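Local coordinates for protein proteasome accessory factor B/C (PafBC) (PDB 6SJ9) that probably acts as a transcriptional regulator of the bacterial DNA damage response, combining winged helix-turn-helix DNA-binding modules with WYL domains, at residues Leu16-Lys19 / Val20-Arg24; Arg78-Ile81 / Gly82-Ser85. All blocks are in the same frame, centred on the assembly; numbering follows the deposited sequence.

Contact 1. Residues Leu16-Lys19 / Val20-Arg24. With K (potassium ion), chain C.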
loop_
_atom_site.group_PDB
_atom_site.type_symbol
_atom_site.label_atom_id
_atom_site.label_comp_id
_atom_site.label_asym_id
_atom_site.label_seq_id
_atom_site.Cartn_x
_atom_site.Cartn_y
_atom_site.Cartn_z
ATOM N N LEU A 16 -25.136 9.944 -12.755
ATOM C CA LEU A 16 -25.202 8.635 -12.119
ATOM C C LEU A 16 -26.350 8.594 -11.128
ATOM O O LEU A 16 -27.060 7.583 -11.020
ATOM C CB LEU A 16 -23.861 8.344 -11.436
ATOM C CG LEU A 16 -23.108 7.039 -11.653
ATOM C CD1 LEU A 16 -23.171 6.485 -13.062
ATOM C CD2 LEU A 16 -21.651 7.179 -11.221
ATOM N N ASN A 17 -26.554 9.694 -10.397
ATOM C CA ASN A 17 -27.559 9.692 -9.339
ATOM C C ASN A 17 -28.961 9.517 -9.894
ATOM O O ASN A 17 -29.746 8.727 -9.362
ATOM C CB ASN A 17 -27.431 10.947 -8.494
ATOM C CG ASN A 17 -26.231 10.872 -7.610
ATOM O OD1 ASN A 17 -25.830 9.776 -7.217
ATOM N ND2 ASN A 17 -25.609 12.006 -7.328
ATOM N N THR A 18 -29.308 10.255 -10.946
ATOM C CA THR A 18 -30.683 10.261 -11.421
ATOM C C THR A 18 -31.066 8.910 -11.999
ATOM O O THR A 18 -30.345 8.342 -12.825
ATOM C CB THR A 18 -30.905 11.331 -12.485
ATOM O OG1 THR A 18 -32.253 11.236 -12.941
ATOM C CG2 THR A 18 -29.976 11.127 -13.699
ATOM N N LYS A 19 -32.180 8.374 -11.529
ATOM C CA LYS A 19 -32.733 7.206 -12.185
ATOM C C LYS A 19 -33.629 7.576 -13.349
ATOM O O LYS A 19 -33.757 6.792 -14.292
ATOM C CB LYS A 19 -33.519 6.365 -11.169
ATOM C CG LYS A 19 -32.736 6.092 -9.868
ATOM C CD LYS A 19 -33.261 4.856 -9.122
ATOM C CE LYS A 19 -32.535 4.661 -7.787
ATOM N NZ LYS A 19 -33.030 5.606 -6.738
ATOM N N VAL A 20 -34.191 8.776 -13.334
ATOM C CA VAL A 20 -35.109 9.221 -14.382
ATOM C C VAL A 20 -34.412 9.943 -15.534
ATOM O O VAL A 20 -34.910 9.917 -16.668
ATOM C CB VAL A 20 -36.232 10.073 -13.763
ATOM C CG1 VAL A 20 -37.117 9.175 -12.873
ATOM C CG2 VAL A 20 -35.647 11.275 -12.971
ATOM N N GLY A 21 -33.297 10.611 -15.270
ATOM C CA GLY A 21 -32.628 11.412 -16.281
ATOM C C GLY A 21 -32.849 12.882 -15.994
ATOM O O GLY A 21 -33.940 13.306 -15.593
ATOM N N LEU A 22 -31.796 13.666 -16.177
ATOM C CA LEU A 22 -31.842 15.084 -15.894
ATOM C C LEU A 22 -31.878 15.860 -17.195
ATOM O O LEU A 22 -31.064 15.596 -18.096
ATOM C CB LEU A 22 -30.615 15.517 -15.087
ATOM C CG LEU A 22 -30.550 15.001 -13.653
ATOM C CD1 LEU A 22 -29.323 15.542 -12.944
ATOM C CD2 LEU A 22 -31.834 15.346 -12.940
ATOM N N PRO A 23 -32.753 16.856 -17.302
ATOM C CA PRO A 23 -32.760 17.713 -18.494
ATOM C C PRO A 23 -31.645 18.749 -18.408
ATOM O O PRO A 23 -31.106 19.028 -17.336
ATOM C CB PRO A 23 -34.153 18.364 -18.469
ATOM C CG PRO A 23 -34.523 18.381 -16.977
ATOM C CD PRO A 23 -33.802 17.203 -16.325
ATOM N N ARG A 24 -31.307 19.322 -19.571
ATOM C CA ARG A 24 -30.153 20.219 -19.642
ATOM C C ARG A 24 -30.274 21.405 -18.695
ATOM O O ARG A 24 -29.258 21.862 -18.148
ATOM C CB ARG A 24 -29.977 20.776 -21.055
ATOM C CG ARG A 24 -28.734 21.642 -21.147
ATOM C CD ARG A 24 -28.700 22.530 -22.376
ATOM N NE ARG A 24 -28.311 21.852 -23.595
ATOM C CZ ARG A 24 -28.137 22.485 -24.746
ATOM N NH1 ARG A 24 -28.324 23.798 -24.803
ATOM N NH2 ARG A 24 -27.765 21.814 -25.825
HETATM K K K C . -28.291 6.438 -13.005
#

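Contact 2. Residues Arg78-Ile81 / Gly82-Ser85. With K (potassium ion), chain C.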
loop_
_atom_site.group_PDB
_atom_site.type_symbol
_atom_site.label_atom_id
_atom_site.label_comp_id
_atom_site.label_asym_id
_atom_site.label_seq_id
_atom_site.Cartn_x
_atom_site.Cartn_y
_atom_site.Cartn_z
ATOM N N ARG A 78 -33.441 14.479 -21.684
ATOM C CA ARG A 78 -32.979 14.125 -20.347
ATOM C C ARG A 78 -31.782 13.173 -20.471
ATOM O O ARG A 78 -31.717 12.363 -21.403
ATOM C CB ARG A 78 -34.126 13.544 -19.522
ATOM C CG ARG A 78 -35.367 14.444 -19.607
ATOM C CD ARG A 78 -36.647 13.743 -19.216
ATOM N NE ARG A 78 -36.639 13.410 -17.790
ATOM C CZ ARG A 78 -37.147 14.185 -16.830
ATOM N NH1 ARG A 78 -37.715 15.353 -17.128
ATOM N NH2 ARG A 78 -37.080 13.787 -15.563
ATOM N N TYR A 79 -30.808 13.308 -19.570
ATOM C CA TYR A 79 -29.547 12.570 -19.652
ATOM C C TYR A 79 -29.272 11.768 -18.386
ATOM O O TYR A 79 -29.632 12.192 -17.287
ATOM C CB TYR A 79 -28.363 13.507 -19.877
ATOM C CG TYR A 79 -28.476 14.408 -21.071
ATOM C CD1 TYR A 79 -28.092 13.972 -22.337
ATOM C CD2 TYR A 79 -28.967 15.704 -20.943
ATOM C CE1 TYR A 79 -28.174 14.806 -23.431
ATOM C CE2 TYR A 79 -29.071 16.548 -22.060
ATOM C CZ TYR A 79 -28.665 16.091 -23.295
ATOM O OH TYR A 79 -28.762 16.917 -24.411
ATOM N N ARG A 80 -28.638 10.607 -18.545
ATOM C CA ARG A 80 -28.262 9.815 -17.376
ATOM C C ARG A 80 -27.145 8.852 -17.737
ATOM O O ARG A 80 -26.893 8.556 -18.908
ATOM C CB ARG A 80 -29.437 9.038 -16.789
ATOM C CG ARG A 80 -29.750 7.775 -17.485
ATOM C CD ARG A 80 -30.966 7.098 -16.855
ATOM N NE ARG A 80 -31.369 5.938 -17.654
ATOM C CZ ARG A 80 -32.362 5.107 -17.347
ATOM N NH1 ARG A 80 -33.080 5.298 -16.240
ATOM N NH2 ARG A 80 -32.640 4.089 -18.159
ATOM N N ILE A 81 -26.462 8.398 -16.707
ATOM C CA ILE A 81 -25.410 7.408 -16.808
ATOM C C ILE A 81 -25.746 6.251 -15.870
ATOM O O ILE A 81 -26.241 6.467 -14.757
ATOM C CB ILE A 81 -24.034 8.015 -16.418
ATOM C CG1 ILE A 81 -23.601 9.124 -17.370
ATOM C CG2 ILE A 81 -22.971 6.930 -16.407
ATOM C CD1 ILE A 81 -22.283 9.790 -16.956
ATOM N N GLY A 82 -25.451 5.030 -16.309
ATOM C CA GLY A 82 -25.675 3.862 -15.497
ATOM C C GLY A 82 -27.095 3.367 -15.483
ATOM O O GLY A 82 -27.408 2.475 -14.691
ATOM N N LYS A 83 -27.975 3.959 -16.285
ATOM C CA LYS A 83 -29.360 3.516 -16.422
ATOM C C LYS A 83 -30.018 3.595 -15.050
ATOM O O LYS A 83 -30.021 4.691 -14.467
ATOM C CB LYS A 83 -29.396 2.158 -17.125
ATOM C CG LYS A 83 -28.803 2.196 -18.558
ATOM C CD LYS A 83 -28.785 0.827 -19.236
ATOM C CE LYS A 83 -30.208 0.447 -19.659
ATOM N NZ LYS A 83 -30.374 -1.002 -19.974
ATOM N N ASP A 84 -30.528 2.499 -14.475
ATOM C CA ASP A 84 -31.191 2.558 -13.169
ATOM C C ASP A 84 -30.247 2.596 -11.959
ATOM O O ASP A 84 -30.686 2.996 -10.877
ATOM C CB ASP A 84 -32.111 1.346 -13.018
ATOM C CG ASP A 84 -33.212 1.318 -14.054
ATOM O OD1 ASP A 84 -33.241 2.229 -14.910
ATOM O OD2 ASP A 84 -34.030 0.368 -14.041
ATOM N N SER A 85 -28.997 2.159 -12.090
ATOM C CA SER A 85 -28.054 2.134 -10.975
ATOM C C SER A 85 -27.352 3.482 -10.805
ATOM O O SER A 85 -27.372 4.344 -11.685
ATOM C CB SER A 85 -27.023 1.028 -11.149
ATOM O OG SER A 85 -26.452 1.103 -12.436
HETATM K K K C . -28.291 6.438 -13.005
#

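Contact 1. Residues Leu16-Lys19 / Val20-Arg24
Thr-18 turns its hydroxyl back into the loop that follows it, where OG1 takes the backbone N-H of Gly-21 in a short hydrogen bond, 2.6 Å from OG1 to N, with an N-H...O angle of 154°. The torsion explains this reach: OG1 stands anti to the threonine's own N (chi1 177°), beside its carbonyl carbon and therefore over the onward chain. CG2 of Val-20 lies alongside the same oxygen, 3.4 Å from Thr-18 OG1. The carbon side of the threonine is used as well, since its CB rests 3.9 Å from CG of Leu-22. A valine here, lacking the hydroxyl, would probably leave the N-H of Gly-21 without its acceptor and the tight turn less firmly fixed. Gly-21 has a positive phi, and with its backbone so turned any beta carbon would collide with the carbonyl oxygen of Val-20.

The main chain just before the turn faces a potassium ion. Leu-16 O, on the last turn of the helix, lies 2.6 Å from the metal, and Thr-18 O, on the first residue to leave helical geometry, lies 2.8 Å from it; carbonyls of Ile-81, Lys-83 and Ser-85 complete the site. The ion thus sits where the helix ends, and Thr-18 serves the turn with its side chain and the metal with its backbone.

Helix 2-17 ends here, and the chain continues through the short, weakly bonded strand 22-23, whose Leu-22 pairs with Tyr-79 of strand 78-80, into helix 24-31, where Leu-22 packs on Leu-27 and Lys-30.

Contact 2. Residues Arg78-Ile81 / Gly82-Ser85
The guanidinium of Arg-80 lies over the backbone of Lys-83, with Lys-83 CA 3.3 Å above its plane, nearer the edge of the group than its centre. CG of Arg-80 takes the crowded position between its backbone N and carbonyl carbon (chi1 81°), and from there the chain runs extended to NE, carrying the flat group across the turn. NH1 forms a long salt bridge to Asp-84 OD1, at 3.3 Å, with guanidinium and carboxylate planes 68° apart. The arginine's stronger polar partners lie elsewhere: NE is paired with Glu-61, and NH1 also bonds the carbonyl of Lys-19.

A type II' beta turn runs from Gly-82 to Ser-85. OG of Ser-85, set between its backbone N and carbonyl carbon (chi1 50°), comes back to Gly-82 O, 2.8 Å away and on a carbonyl lone pair; the same oxygen accepts from Ser-85 N, so two bonds hold it. The loop also wraps the potassium ion, offering Ile-81 O at 2.7 Å, Lys-83 O at 2.9 Å and Ser-85 O at 2.6 Å.

This loop leaves strand 78-80, the middle strand between 22-23 and 61-63, while Ile-81 packs against Leu-12 and Leu-15 of helix 2-17.

Contact 1 comes first along the chain and contact 2 follows in series, yet their centres lie only 6 Å apart, because strands 22-23 and 78-80 are neighbours in one small antiparallel sheet. Both supply carbonyl ligands to a single potassium ion, which joins the end of helix 2-17 to the loop after strand 78-80. CD1 of Leu-16 also packs on CG2 of Ile-81, at 3.4 Å. The order helix 2-17, strand 22-23, helices 24-31 and 39-55, then strands 61-63 and 78-80 is consistent with a winged helix-turn-helix module at the N-terminal end, where the ion would probably help to hold helix and sheet together.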